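Nonribosomal peptide synthase (Streptomyces sp. MJ635-86F5, PDB 5JJP) probably activates aliphatic beta-amino acids by ATP-dependent adenylation, as an adenylation enzyme of nonribosomal peptide assembly. Local coordinates at residues R86-S91 with P110-I115; A133-A138 with L150-F155; G215-D220 with L242-T247; P219-A224 with A270-H275; A404-P409 with V418-D423. One frame throughout, in Å; residues are numbered along the deposited sequence.

In the fold
Contacts 1 and 2 share one mixed sheet, within whose parallel part strand 87-90 lies between 111-114 and 134-138, so their centres are 9 Å apart. Contacts 3 and 4 share Pro219 and Asp220: contact 4 pairs two strands of the second sheet, contact 3 packs the loop before one of them on a helix end, and Thr247 O is probably hydrogen-bonded to Val223 N. Contacts 1 and 4 are buried; contacts 2, 3 and 5 are only partly buried. Backbone pairing dominates 1 and 2, contact 4 adds a threonine-aspartate bond, and contact 3 relies on apolar touches and one water. Contact 5, an antiparallel hairpin, lies apart, its centre 28 to 36 Å from the other four.

Contact 1 (R86-S91 with P110-I115); sequences RVVLES and PFIPTI
Val87 and Phe111 face each other in parallel register, with the first bond of the pairing running from Val87 N to Pro110 O at 3.0 Å. The chain of Val87-Ser91 then alternates giving and taking. Ile112 N donates to Val87 O at 2.9 Å, Leu89 N to Ile112 O at 2.9 Å, Thr114 N to Leu89 O at 2.8 Å, and Ser91 N to Thr114 O at 3.0 Å. All five are fairly straight, with at least 148° at the hydrogen. The amides of Val88 and Glu90 face away from this partner and pair with strand 134-138, while Phe111 bonds to Leu184. Pro113 has no N-H to offer, and its carbonyl takes a weak bond from Thr114 OG1. Strands 87-90 and 111-114, joined by helix 95-107, form a beta-alpha-beta unit of the AMP-binding domain, their axes 25° apart. On the side facing that helix, Leu89 CD2 lies 4.2 Å from Phe111 CD1, meeting the ring obliquely. The ring is turned between its own backbone N and carbonyl carbon (chi1 65°), which swings it off the partner strand. On the other side Val88 CG2 packs against Ile112 CG1 at 4.3 Å. Polar side-chain ends find partners elsewhere: Glu90 OE2 makes a salt bridge with Arg143 NE, and Arg86 NH1 and NH2 donate to Ala130 O and Gly84 O. Among the backbone acceptors, Ile115 O is hydrogen-bonded to Thr118 OG1.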
# COMPACT_ATOMS: atom_id res chain seq x y z
N ARG A 86 16.08 -5.07 -9.25
CA ARG A 86 15.16 -3.95 -9.01
C ARG A 86 14.83 -3.16 -10.24
O ARG A 86 15.64 -3.02 -11.15
CB ARG A 86 15.65 -3.01 -7.96
CG ARG A 86 15.69 -3.66 -6.57
CD ARG A 86 17.13 -3.93 -6.15
NE ARG A 86 17.55 -5.21 -6.56
CZ ARG A 86 18.79 -5.57 -6.87
NH1 ARG A 86 19.84 -4.73 -6.87
NH2 ARG A 86 18.97 -6.84 -7.18
N VAL A 87 13.60 -2.69 -10.24
CA VAL A 87 13.08 -1.82 -11.25
C VAL A 87 12.52 -0.56 -10.56
O VAL A 87 11.74 -0.67 -9.64
CB VAL A 87 11.93 -2.55 -11.94
CG1 VAL A 87 11.22 -1.61 -12.93
CG2 VAL A 87 12.47 -3.77 -12.64
N VAL A 88 12.95 0.62 -10.97
CA VAL A 88 12.31 1.86 -10.51
C VAL A 88 11.12 2.07 -11.42
O VAL A 88 11.29 2.18 -12.63
CB VAL A 88 13.22 3.08 -10.61
CG1 VAL A 88 12.52 4.31 -10.10
CG2 VAL A 88 14.47 2.85 -9.79
N LEU A 89 9.93 2.10 -10.85
CA LEU A 89 8.71 2.28 -11.61
C LEU A 89 8.12 3.70 -11.33
O LEU A 89 7.63 3.99 -10.23
CB LEU A 89 7.73 1.19 -11.23
CG LEU A 89 6.38 1.15 -11.89
CD1 LEU A 89 6.56 1.07 -13.39
CD2 LEU A 89 5.58 -0.02 -11.41
N GLU A 90 8.24 4.59 -12.31
CA GLU A 90 7.88 6.00 -12.12
C GLU A 90 6.67 6.40 -12.94
O GLU A 90 6.73 6.41 -14.17
CB GLU A 90 9.05 6.89 -12.47
CG GLU A 90 8.78 8.38 -12.29
CD GLU A 90 10.10 9.17 -12.23
OE1 GLU A 90 10.89 8.97 -11.25
OE2 GLU A 90 10.35 10.03 -13.14
N SER A 91 5.59 6.71 -12.26
CA SER A 91 4.36 7.05 -12.92
C SER A 91 3.34 7.54 -11.93
O SER A 91 3.35 7.13 -10.76
CB SER A 91 3.81 5.83 -13.69
OG SER A 91 2.48 5.99 -14.15
N PRO A 110 11.41 -6.92 -8.03
CA PRO A 110 10.92 -5.99 -7.07
C PRO A 110 11.05 -4.56 -7.61
O PRO A 110 12.11 -4.18 -8.13
CB PRO A 110 11.85 -6.19 -5.86
CG PRO A 110 13.10 -6.76 -6.42
CD PRO A 110 12.62 -7.63 -7.54
N PHE A 111 10.00 -3.78 -7.43
CA PHE A 111 10.01 -2.41 -7.92
C PHE A 111 10.03 -1.40 -6.78
O PHE A 111 9.63 -1.68 -5.67
CB PHE A 111 8.81 -2.17 -8.84
CG PHE A 111 7.50 -2.26 -8.15
CD1 PHE A 111 6.94 -1.16 -7.59
CD2 PHE A 111 6.83 -3.49 -8.08
CE1 PHE A 111 5.73 -1.28 -6.93
CE2 PHE A 111 5.64 -3.61 -7.41
CZ PHE A 111 5.09 -2.50 -6.84
N ILE A 112 10.49 -0.22 -7.11
CA ILE A 112 10.52 0.92 -6.22
C ILE A 112 9.58 1.90 -6.90
O ILE A 112 9.93 2.39 -7.96
CB ILE A 112 11.85 1.70 -6.19
CG1 ILE A 112 13.10 0.82 -6.20
CG2 ILE A 112 11.90 2.68 -5.06
CD1 ILE A 112 13.15 -0.23 -5.18
N PRO A 113 8.44 2.24 -6.26
CA PRO A 113 7.50 3.16 -6.91
C PRO A 113 7.88 4.61 -6.71
O PRO A 113 8.24 5.01 -5.62
CB PRO A 113 6.17 2.85 -6.22
CG PRO A 113 6.59 2.43 -4.86
CD PRO A 113 7.89 1.70 -5.00
N THR A 114 7.79 5.37 -7.78
CA THR A 114 8.25 6.75 -7.79
C THR A 114 7.25 7.58 -8.59
O THR A 114 6.50 7.02 -9.40
CB THR A 114 9.69 6.70 -8.37
OG1 THR A 114 10.65 6.56 -7.29
CG2 THR A 114 10.04 7.85 -9.09
N ILE A 115 7.23 8.88 -8.41
CA ILE A 115 6.48 9.75 -9.31
C ILE A 115 7.38 10.76 -9.97
O ILE A 115 8.51 10.98 -9.49
CB ILE A 115 5.33 10.44 -8.61
CG1 ILE A 115 5.82 11.16 -7.34
CG2 ILE A 115 4.27 9.40 -8.24
CD1 ILE A 115 4.79 12.13 -6.75

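Contact 2 (A133-A138 with L150-F155); sequences ALFLQA and LGMARF
Leu150 brings CD2 to 3.9 Å from Phe135 CB, at the entrance of a parallel strand pair. Gly151 O then accepts from Phe135 N at 2.8 Å, the donor lying above the carbonyl plane, while one water joins Gly151 N to Ala133 O. A CB on this glycine would run into that Ala133 carbonyl. Met152 lies alongside Phe135, its CG near the ring plane at the edge, and its SD takes a weak bond from Gln137 NE2 at 3.4 Å. Ala153 bonds through both N and O, to Phe135 O and Gln137 N, and its CB meets Leu136 CD1 at 4.0 Å. Arg154 stacks its guanidinium on the Gln137 amide, the planes 13° apart; Arg154 NH1 donates to Gly141 O, and Gln137 OE1 accepts from Arg143 N. Phe155 N donates to Gln137 O, and chi1 at 64° turns its ring back over the partner strand. Ala138 CA sits over one face, 4.2 Å from the centroid, and Leu136 CD1 at the edge, 3.7 Å from Phe155 CD1. With alanine here, Leu136 CD1 and Ala138 CA would probably lose the ring they pack on. Four backbone bonds make 151-156 the parallel neighbour of 134-138 in the domain's mixed sheet.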
# COMPACT_ATOMS: atom_id res chain seq x y z
N ALA A 133 18.33 -2.42 -12.23
CA ALA A 133 18.71 -2.70 -13.58
C ALA A 133 17.85 -1.98 -14.61
O ALA A 133 18.26 -1.88 -15.76
CB ALA A 133 18.63 -4.18 -13.82
N LEU A 134 16.70 -1.45 -14.18
CA LEU A 134 15.76 -0.82 -15.13
C LEU A 134 15.02 0.34 -14.50
O LEU A 134 14.56 0.26 -13.36
CB LEU A 134 14.77 -1.87 -15.62
CG LEU A 134 13.74 -1.45 -16.68
CD1 LEU A 134 14.39 -1.11 -18.02
CD2 LEU A 134 12.74 -2.54 -16.87
N PHE A 135 14.94 1.44 -15.22
CA PHE A 135 14.11 2.56 -14.86
C PHE A 135 12.94 2.53 -15.83
O PHE A 135 13.11 2.72 -17.03
CB PHE A 135 14.86 3.86 -14.99
CG PHE A 135 14.03 5.09 -14.68
CD1 PHE A 135 13.89 5.53 -13.40
CD2 PHE A 135 13.39 5.82 -15.71
CE1 PHE A 135 13.17 6.65 -13.10
CE2 PHE A 135 12.68 6.95 -15.43
CZ PHE A 135 12.58 7.37 -14.11
N LEU A 136 11.75 2.27 -15.31
CA LEU A 136 10.55 2.01 -16.13
C LEU A 136 9.54 3.12 -15.89
O LEU A 136 9.04 3.23 -14.79
CB LEU A 136 9.96 0.69 -15.69
CG LEU A 136 8.66 0.29 -16.36
CD1 LEU A 136 8.80 0.36 -17.88
CD2 LEU A 136 8.24 -1.10 -15.94
N GLN A 137 9.33 4.00 -16.86
CA GLN A 137 8.49 5.18 -16.64
C GLN A 137 7.26 5.18 -17.57
O GLN A 137 7.21 4.42 -18.50
CB GLN A 137 9.30 6.49 -16.77
CG GLN A 137 9.78 6.83 -18.15
CD GLN A 137 10.70 8.05 -18.18
OE1 GLN A 137 10.41 9.10 -17.60
NE2 GLN A 137 11.78 7.94 -18.92
N ALA A 138 6.33 6.10 -17.32
CA ALA A 138 5.10 6.20 -18.10
C ALA A 138 5.40 6.59 -19.52
O ALA A 138 6.48 7.08 -19.79
CB ALA A 138 4.18 7.22 -17.48
N LEU A 150 21.66 3.47 -17.50
CA LEU A 150 20.77 2.65 -16.68
C LEU A 150 19.71 2.20 -17.67
O LEU A 150 19.34 2.99 -18.46
CB LEU A 150 20.10 3.55 -15.65
CG LEU A 150 18.98 3.18 -14.68
CD1 LEU A 150 19.35 2.05 -13.75
CD2 LEU A 150 18.59 4.40 -13.92
N GLY A 151 19.30 0.93 -17.68
CA GLY A 151 18.20 0.49 -18.57
C GLY A 151 17.04 1.46 -18.47
O GLY A 151 16.71 1.90 -17.38
N MET A 152 16.48 1.85 -19.60
CA MET A 152 15.32 2.73 -19.59
C MET A 152 14.23 2.23 -20.54
O MET A 152 14.51 1.79 -21.67
CB MET A 152 15.61 4.21 -19.79
CG MET A 152 14.41 5.07 -19.36
SD MET A 152 13.17 5.36 -20.67
CE MET A 152 14.10 6.52 -21.69
N ALA A 153 13.00 2.29 -20.07
CA ALA A 153 11.85 1.83 -20.87
C ALA A 153 10.61 2.58 -20.49
O ALA A 153 10.55 3.18 -19.42
CB ALA A 153 11.62 0.34 -20.65
N ARG A 154 9.64 2.57 -21.39
CA ARG A 154 8.38 3.23 -21.16
C ARG A 154 7.32 2.23 -21.31
O ARG A 154 7.43 1.30 -22.13
CB ARG A 154 8.14 4.32 -22.16
CG ARG A 154 9.05 5.51 -22.00
CD ARG A 154 9.20 6.28 -23.30
NE ARG A 154 10.23 7.32 -23.11
CZ ARG A 154 10.01 8.44 -22.45
NH1 ARG A 154 8.82 8.65 -21.90
NH2 ARG A 154 10.98 9.31 -22.31
N PHE A 155 6.24 2.43 -20.56
CA PHE A 155 5.04 1.60 -20.75
C PHE A 155 3.87 2.50 -21.06
O PHE A 155 3.78 3.61 -20.54
CB PHE A 155 4.77 0.73 -19.52
CG PHE A 155 4.46 1.50 -18.30
CD1 PHE A 155 5.44 1.91 -17.46
CD2 PHE A 155 3.15 1.82 -18.00
CE1 PHE A 155 5.16 2.67 -16.33
CE2 PHE A 155 2.86 2.62 -16.89
CZ PHE A 155 3.87 3.04 -16.06
O HOH W 1 20.60 -1.13 -16.54

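Contact 3 (G215-D220 with L242-T247); sequences GLIGPD and LASGAT
Pro219 and Ala246 bring their backbones together, CA to CA 4.0 Å, without any direct hydrogen bond between the two segments; the closest thing is a CA-H...O contact from Ala246 CA to Pro219 O at 3.6 Å, with 159° at the hydrogen. The Ala246 methyl reaches both residues before the proline, its CB lying 3.3 Å from Gly218 O and 3.7 Å from Ile217 CG2. Ile217 places that CG2 branch anti to its backbone N (chi1, measured to CG1, is -56°), where it also comes within 4.0 Å of Ser244 CB. The Pro219 ring lies along the chain just past the helix, CG at 3.7 Å from Ser244 O. That chain is the C-terminal end of helix 232-243, closed by a Schellman motif in which Gly245 has positive phi and its N donates to Leu242 O. The helix is the crossover of a beta-alpha-beta unit joining parallel strands 222-225 and 247-250, so the loop of Gly215-Asp220, leading into the first strand, abuts the turn leading into the second. Polar links run through solvent and neighbours: a water donates to Ile217 O and Ser244 OG, both at 3.0 Å, while Ser244 OG is also bonded to Leu240 O. Pro219 O receives Lys45 NZ, and Asp221 OD2 holds Gly218 N.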
# COMPACT_ATOMS: atom_id res chain seq x y z
N GLY A 215 -13.60 -7.01 6.61
CA GLY A 215 -14.69 -6.49 5.78
C GLY A 215 -14.64 -5.00 5.55
O GLY A 215 -15.67 -4.32 5.61
N LEU A 216 -13.47 -4.46 5.24
CA LEU A 216 -13.38 -3.05 4.99
C LEU A 216 -13.86 -2.71 3.64
O LEU A 216 -14.31 -1.57 3.41
CB LEU A 216 -11.95 -2.56 5.09
CG LEU A 216 -11.42 -1.80 6.28
CD1 LEU A 216 -11.76 -2.35 7.64
CD2 LEU A 216 -9.91 -1.64 6.08
N ILE A 217 -13.67 -3.63 2.69
CA ILE A 217 -14.04 -3.36 1.31
C ILE A 217 -14.77 -4.55 0.77
O ILE A 217 -14.35 -5.68 0.94
CB ILE A 217 -12.80 -3.04 0.41
CG1 ILE A 217 -12.01 -1.86 0.98
CG2 ILE A 217 -13.22 -2.69 -1.03
CD1 ILE A 217 -10.66 -1.66 0.32
N GLY A 218 -15.86 -4.27 0.08
CA GLY A 218 -16.65 -5.33 -0.57
C GLY A 218 -16.61 -5.09 -2.05
O GLY A 218 -16.24 -4.00 -2.51
N PRO A 219 -16.99 -6.10 -2.84
CA PRO A 219 -16.97 -5.95 -4.33
C PRO A 219 -17.75 -4.79 -4.92
O PRO A 219 -17.40 -4.31 -6.01
CB PRO A 219 -17.53 -7.27 -4.83
CG PRO A 219 -17.23 -8.23 -3.72
CD PRO A 219 -17.35 -7.45 -2.43
N ASP A 220 -18.78 -4.32 -4.23
CA ASP A 220 -19.59 -3.19 -4.70
C ASP A 220 -18.89 -1.87 -4.54
O ASP A 220 -19.29 -0.90 -5.14
CB ASP A 220 -20.93 -3.11 -3.95
CG ASP A 220 -21.86 -4.28 -4.29
OD1 ASP A 220 -21.71 -4.85 -5.41
OD2 ASP A 220 -22.72 -4.65 -3.44
N LEU A 242 -8.41 -4.29 -5.22
CA LEU A 242 -8.44 -5.32 -6.22
C LEU A 242 -8.62 -6.68 -5.58
O LEU A 242 -9.42 -7.50 -6.06
CB LEU A 242 -7.15 -5.32 -7.06
CG LEU A 242 -6.93 -4.13 -7.98
CD1 LEU A 242 -5.57 -4.18 -8.59
CD2 LEU A 242 -7.97 -4.14 -9.09
N ALA A 243 -7.83 -6.94 -4.54
CA ALA A 243 -7.90 -8.21 -3.83
C ALA A 243 -9.31 -8.49 -3.34
O ALA A 243 -9.70 -9.67 -3.16
CB ALA A 243 -6.92 -8.24 -2.67
N SER A 244 -10.04 -7.44 -3.03
CA SER A 244 -11.39 -7.57 -2.49
C SER A 244 -12.42 -7.62 -3.60
O SER A 244 -13.60 -7.81 -3.34
CB SER A 244 -11.73 -6.41 -1.58
OG SER A 244 -10.82 -6.28 -0.51
N GLY A 245 -11.96 -7.49 -4.84
CA GLY A 245 -12.78 -7.68 -6.03
C GLY A 245 -13.55 -6.43 -6.33
O GLY A 245 -14.59 -6.52 -7.01
N ALA A 246 -13.08 -5.28 -5.81
CA ALA A 246 -13.82 -4.03 -5.97
C ALA A 246 -13.26 -3.21 -7.12
O ALA A 246 -12.62 -3.74 -7.97
CB ALA A 246 -13.79 -3.23 -4.64
N THR A 247 -13.51 -1.90 -7.12
CA THR A 247 -13.10 -1.02 -8.21
C THR A 247 -12.22 0.12 -7.67
O THR A 247 -12.67 0.89 -6.80
CB THR A 247 -14.30 -0.38 -8.92
OG1 THR A 247 -15.16 -1.39 -9.47
CG2 THR A 247 -13.84 0.47 -10.04
O HOH W 2 -11.66 -5.95 2.31

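Contact 4 (P219-A224 with A270-H275); sequences PDDRVA and AITQVH
Thr272 OG1 stands between two partners across the contact, donating to Asp221 OD1 at 2.6 Å on that oxygen's anti lone pair and accepting from Arg222 N at 2.9 Å. It can do both because the hydroxyl is turned between the threonine's own backbone N and carbonyl carbon (chi1 62°). Arg222 O is gripped twice, by Thr272 N at 3.0 Å in the carbonyl plane and by Gln273 N from a tilted position. Regular parallel pairing then takes over: Ala224 N donates to Gln273 O and His275 N to Ala224 O at 2.9 Å, the latter with 171° at the hydrogen. Val223 CG1 sits centrally over one face of the His275 imidazole, 3.5 Å from its centroid and 11° off the ring normal, a CH-pi contact. On the side away from Val223 the touches are apolar, Ala224 CB meeting Ile271 CG2 at 3.6 Å, with Leu266 of helix 259-268 packed on both. A second shell sets these groups. His275 NE2 donates to Gln273 OE1 at 2.8 Å, near the ring plane, while Gln273 NE2 goes to Leu216 O and Ser300 OG; Asp221 OD2 is taken by Gly218 N, and Arg222 NH1 by Ala269 O. A leucine in place of His275 would probably leave Gln273 OE1 without this donor and Val223 CG1 without a flat face to rest on. Side-chain oxygens thus start the pairing of strands 222-225 and 273-276 where the backbone is not yet regular, and the carboxylate of Asp221 has both oxygens engaged, which would probably favour its ionised form.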
# COMPACT_ATOMS: atom_id res chain seq x y z
N PRO A 219 -16.99 -6.10 -2.84
CA PRO A 219 -16.97 -5.95 -4.33
C PRO A 219 -17.75 -4.79 -4.92
O PRO A 219 -17.40 -4.31 -6.01
CB PRO A 219 -17.53 -7.27 -4.83
CG PRO A 219 -17.23 -8.23 -3.72
CD PRO A 219 -17.35 -7.45 -2.43
N ASP A 220 -18.78 -4.32 -4.23
CA ASP A 220 -19.59 -3.19 -4.70
C ASP A 220 -18.89 -1.87 -4.54
O ASP A 220 -19.29 -0.90 -5.14
CB ASP A 220 -20.93 -3.11 -3.95
CG ASP A 220 -21.86 -4.28 -4.29
OD1 ASP A 220 -21.71 -4.85 -5.41
OD2 ASP A 220 -22.72 -4.65 -3.44
N ASP A 221 -17.83 -1.82 -3.73
CA ASP A 221 -17.22 -0.54 -3.44
C ASP A 221 -16.47 0.03 -4.62
O ASP A 221 -15.99 -0.70 -5.44
CB ASP A 221 -16.31 -0.63 -2.26
CG ASP A 221 -17.06 -0.69 -0.99
OD1 ASP A 221 -17.70 0.34 -0.66
OD2 ASP A 221 -16.94 -1.73 -0.31
N ARG A 222 -16.41 1.33 -4.68
CA ARG A 222 -15.52 2.02 -5.61
C ARG A 222 -14.65 2.90 -4.76
O ARG A 222 -15.14 3.77 -4.06
CB ARG A 222 -16.34 2.84 -6.59
CG ARG A 222 -17.29 1.99 -7.39
CD ARG A 222 -18.09 2.81 -8.37
NE ARG A 222 -18.03 2.19 -9.69
CZ ARG A 222 -17.95 2.84 -10.85
NH1 ARG A 222 -17.85 4.17 -10.91
NH2 ARG A 222 -17.90 2.14 -11.97
N VAL A 223 -13.35 2.69 -4.81
CA VAL A 223 -12.44 3.27 -3.80
C VAL A 223 -11.60 4.35 -4.41
O VAL A 223 -10.87 4.12 -5.37
CB VAL A 223 -11.53 2.21 -3.25
CG1 VAL A 223 -10.59 2.79 -2.18
CG2 VAL A 223 -12.39 1.08 -2.67
N ALA A 224 -11.74 5.57 -3.88
CA ALA A 224 -10.91 6.66 -4.27
C ALA A 224 -9.60 6.53 -3.47
O ALA A 224 -9.60 6.68 -2.26
CB ALA A 224 -11.57 7.96 -3.95
N ALA A 270 -18.75 8.08 -8.57
CA ALA A 270 -19.67 7.38 -7.70
C ALA A 270 -18.85 6.63 -6.64
O ALA A 270 -19.06 5.45 -6.38
CB ALA A 270 -20.55 6.41 -8.50
N ILE A 271 -17.98 7.38 -5.98
CA ILE A 271 -17.09 6.82 -4.96
C ILE A 271 -17.83 6.42 -3.66
O ILE A 271 -18.54 7.25 -3.07
CB ILE A 271 -15.98 7.83 -4.64
CG1 ILE A 271 -15.17 8.12 -5.89
CG2 ILE A 271 -15.10 7.32 -3.51
CD1 ILE A 271 -14.44 6.91 -6.47
N THR A 272 -17.67 5.16 -3.23
CA THR A 272 -18.25 4.70 -1.96
C THR A 272 -17.27 4.77 -0.80
O THR A 272 -17.68 4.84 0.34
CB THR A 272 -18.77 3.28 -2.04
OG1 THR A 272 -17.70 2.38 -2.34
CG2 THR A 272 -19.86 3.17 -3.14
N GLN A 273 -15.97 4.75 -1.09
CA GLN A 273 -14.99 4.77 0.00
C GLN A 273 -13.81 5.63 -0.36
O GLN A 273 -13.32 5.58 -1.48
CB GLN A 273 -14.54 3.36 0.32
CG GLN A 273 -13.57 3.26 1.50
CD GLN A 273 -13.27 1.83 1.87
OE1 GLN A 273 -12.25 1.30 1.48
NE2 GLN A 273 -14.20 1.19 2.57
N VAL A 274 -13.41 6.50 0.56
CA VAL A 274 -12.29 7.36 0.32
C VAL A 274 -11.14 6.96 1.24
O VAL A 274 -11.33 6.76 2.44
CB VAL A 274 -12.60 8.81 0.53
CG1 VAL A 274 -11.30 9.62 0.47
CG2 VAL A 274 -13.54 9.32 -0.53
N HIS A 275 -9.97 6.79 0.65
CA HIS A 275 -8.72 6.58 1.37
C HIS A 275 -7.89 7.85 1.28
O HIS A 275 -7.74 8.41 0.20
CB HIS A 275 -7.87 5.47 0.72
CG HIS A 275 -8.45 4.10 0.83
ND1 HIS A 275 -7.77 2.98 0.43
CD2 HIS A 275 -9.64 3.68 1.30
CE1 HIS A 275 -8.50 1.91 0.67
NE2 HIS A 275 -9.66 2.32 1.16

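Contact 5 (A404-P409 with V418-D423); sequences ALVPDP and VFRTGD
Arg420 meets segment 404-409 along its aliphatic stem. CB lies 3.9 Å from Ala404 O, the carbonyl that also accepts from Arg420 N at 2.9 Å in its own plane. CG approaches Val406 CG2 at 4.1 Å, and CD reaches the other branch, CG1 of Val406, also at 4.1 Å. A bend at chi3 (61°) then turns the guanidinium off the valine, and NH2 forms a salt bridge with Glu382 OE1. Beside this stem the backbones make an antiparallel pair, Val406 N to Val418 O at 2.9 Å and Val418 N to Val406 O at 2.8 Å. On the other side of the sheet Phe419 presents its ring edge to Ala404 CB, 3.9 Å from CE1, while Leu405 CD2 rests 4.2 Å from Phe419 CB; the ring also meets Phe391 edge-to-face. In the connection after strand 405-407, Pro409 CD touches Val418 CG1. Short strand 405-407 begins directly after helix 398-404 and forms a hairpin with strand 417-427. That long strand is flanked in the antiparallel sheet by strands 381-386 and 433-438, and turns a corner at Gly422, within the ST turn in which Thr421 OG1 accepts from Asp423 N.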
# COMPACT_ATOMS: atom_id res chain seq x y z
N ALA A 404 15.73 -3.82 14.27
CA ALA A 404 14.26 -3.69 14.10
C ALA A 404 13.58 -5.04 14.22
O ALA A 404 12.57 -5.15 14.89
CB ALA A 404 13.94 -3.06 12.78
N LEU A 405 14.15 -6.08 13.59
CA LEU A 405 13.59 -7.43 13.66
C LEU A 405 14.33 -8.30 14.67
O LEU A 405 15.40 -8.85 14.35
CB LEU A 405 13.63 -8.07 12.28
CG LEU A 405 12.68 -7.43 11.26
CD1 LEU A 405 12.97 -8.00 9.89
CD2 LEU A 405 11.22 -7.70 11.60
N VAL A 406 13.74 -8.46 15.84
CA VAL A 406 14.39 -9.07 16.95
C VAL A 406 13.76 -10.39 17.38
O VAL A 406 12.57 -10.62 17.16
CB VAL A 406 14.48 -8.13 18.14
CG1 VAL A 406 15.03 -6.80 17.70
CG2 VAL A 406 13.12 -7.94 18.77
N PRO A 407 14.57 -11.25 18.02
CA PRO A 407 14.01 -12.50 18.54
C PRO A 407 12.83 -12.22 19.46
O PRO A 407 12.86 -11.26 20.23
CB PRO A 407 15.17 -13.09 19.36
CG PRO A 407 16.39 -12.55 18.71
CD PRO A 407 16.01 -11.12 18.35
N ASP A 408 11.77 -13.01 19.30
CA ASP A 408 10.60 -12.90 20.15
C ASP A 408 11.03 -12.80 21.62
O ASP A 408 11.60 -13.73 22.16
CB ASP A 408 9.75 -14.14 19.93
CG ASP A 408 8.50 -14.17 20.74
OD1 ASP A 408 8.18 -13.22 21.47
OD2 ASP A 408 7.79 -15.18 20.63
N PRO A 409 10.76 -11.66 22.27
CA PRO A 409 11.25 -11.52 23.65
C PRO A 409 10.61 -12.52 24.63
O PRO A 409 11.21 -12.85 25.64
CB PRO A 409 10.89 -10.09 24.00
CG PRO A 409 9.76 -9.75 23.07
CD PRO A 409 10.07 -10.46 21.80
N VAL A 418 10.08 -10.54 15.80
CA VAL A 418 9.06 -9.57 16.06
C VAL A 418 9.66 -8.19 15.68
O VAL A 418 10.88 -8.08 15.59
CB VAL A 418 8.70 -9.76 17.56
CG1 VAL A 418 8.83 -8.50 18.38
CG2 VAL A 418 7.36 -10.45 17.72
N PHE A 419 8.82 -7.18 15.46
CA PHE A 419 9.27 -5.87 14.96
C PHE A 419 9.16 -4.79 16.03
O PHE A 419 8.06 -4.51 16.54
CB PHE A 419 8.39 -5.47 13.74
CG PHE A 419 8.61 -4.06 13.23
CD1 PHE A 419 9.89 -3.59 12.99
CD2 PHE A 419 7.54 -3.23 12.99
CE1 PHE A 419 10.09 -2.31 12.51
CE2 PHE A 419 7.71 -1.95 12.52
CZ PHE A 419 9.00 -1.48 12.27
N ARG A 420 10.30 -4.22 16.41
CA ARG A 420 10.29 -3.07 17.30
C ARG A 420 9.94 -1.87 16.46
O ARG A 420 10.76 -1.44 15.66
CB ARG A 420 11.65 -2.83 17.94
CG ARG A 420 12.13 -3.93 18.88
CD ARG A 420 13.44 -3.53 19.50
NE ARG A 420 13.30 -2.31 20.30
CZ ARG A 420 14.30 -1.69 20.94
NH1 ARG A 420 15.53 -2.18 20.90
NH2 ARG A 420 14.05 -0.55 21.60
N THR A 421 8.75 -1.32 16.70
CA THR A 421 8.17 -0.28 15.86
C THR A 421 8.77 1.07 15.99
O THR A 421 8.57 1.89 15.15
CB THR A 421 6.67 -0.05 16.18
OG1 THR A 421 6.51 0.34 17.55
CG2 THR A 421 5.87 -1.31 15.94
N GLY A 422 9.41 1.34 17.11
CA GLY A 422 9.83 2.70 17.45
C GLY A 422 8.67 3.56 17.91
O GLY A 422 8.83 4.77 18.05
N ASP A 423 7.48 3.00 18.08
CA ASP A 423 6.34 3.76 18.57
C ASP A 423 6.13 3.53 20.07
O ASP A 423 6.24 2.40 20.55
CB ASP A 423 5.04 3.35 17.83
CG ASP A 423 5.05 3.68 16.37
OD1 ASP A 423 5.68 4.69 15.98
OD2 ASP A 423 4.38 2.95 15.58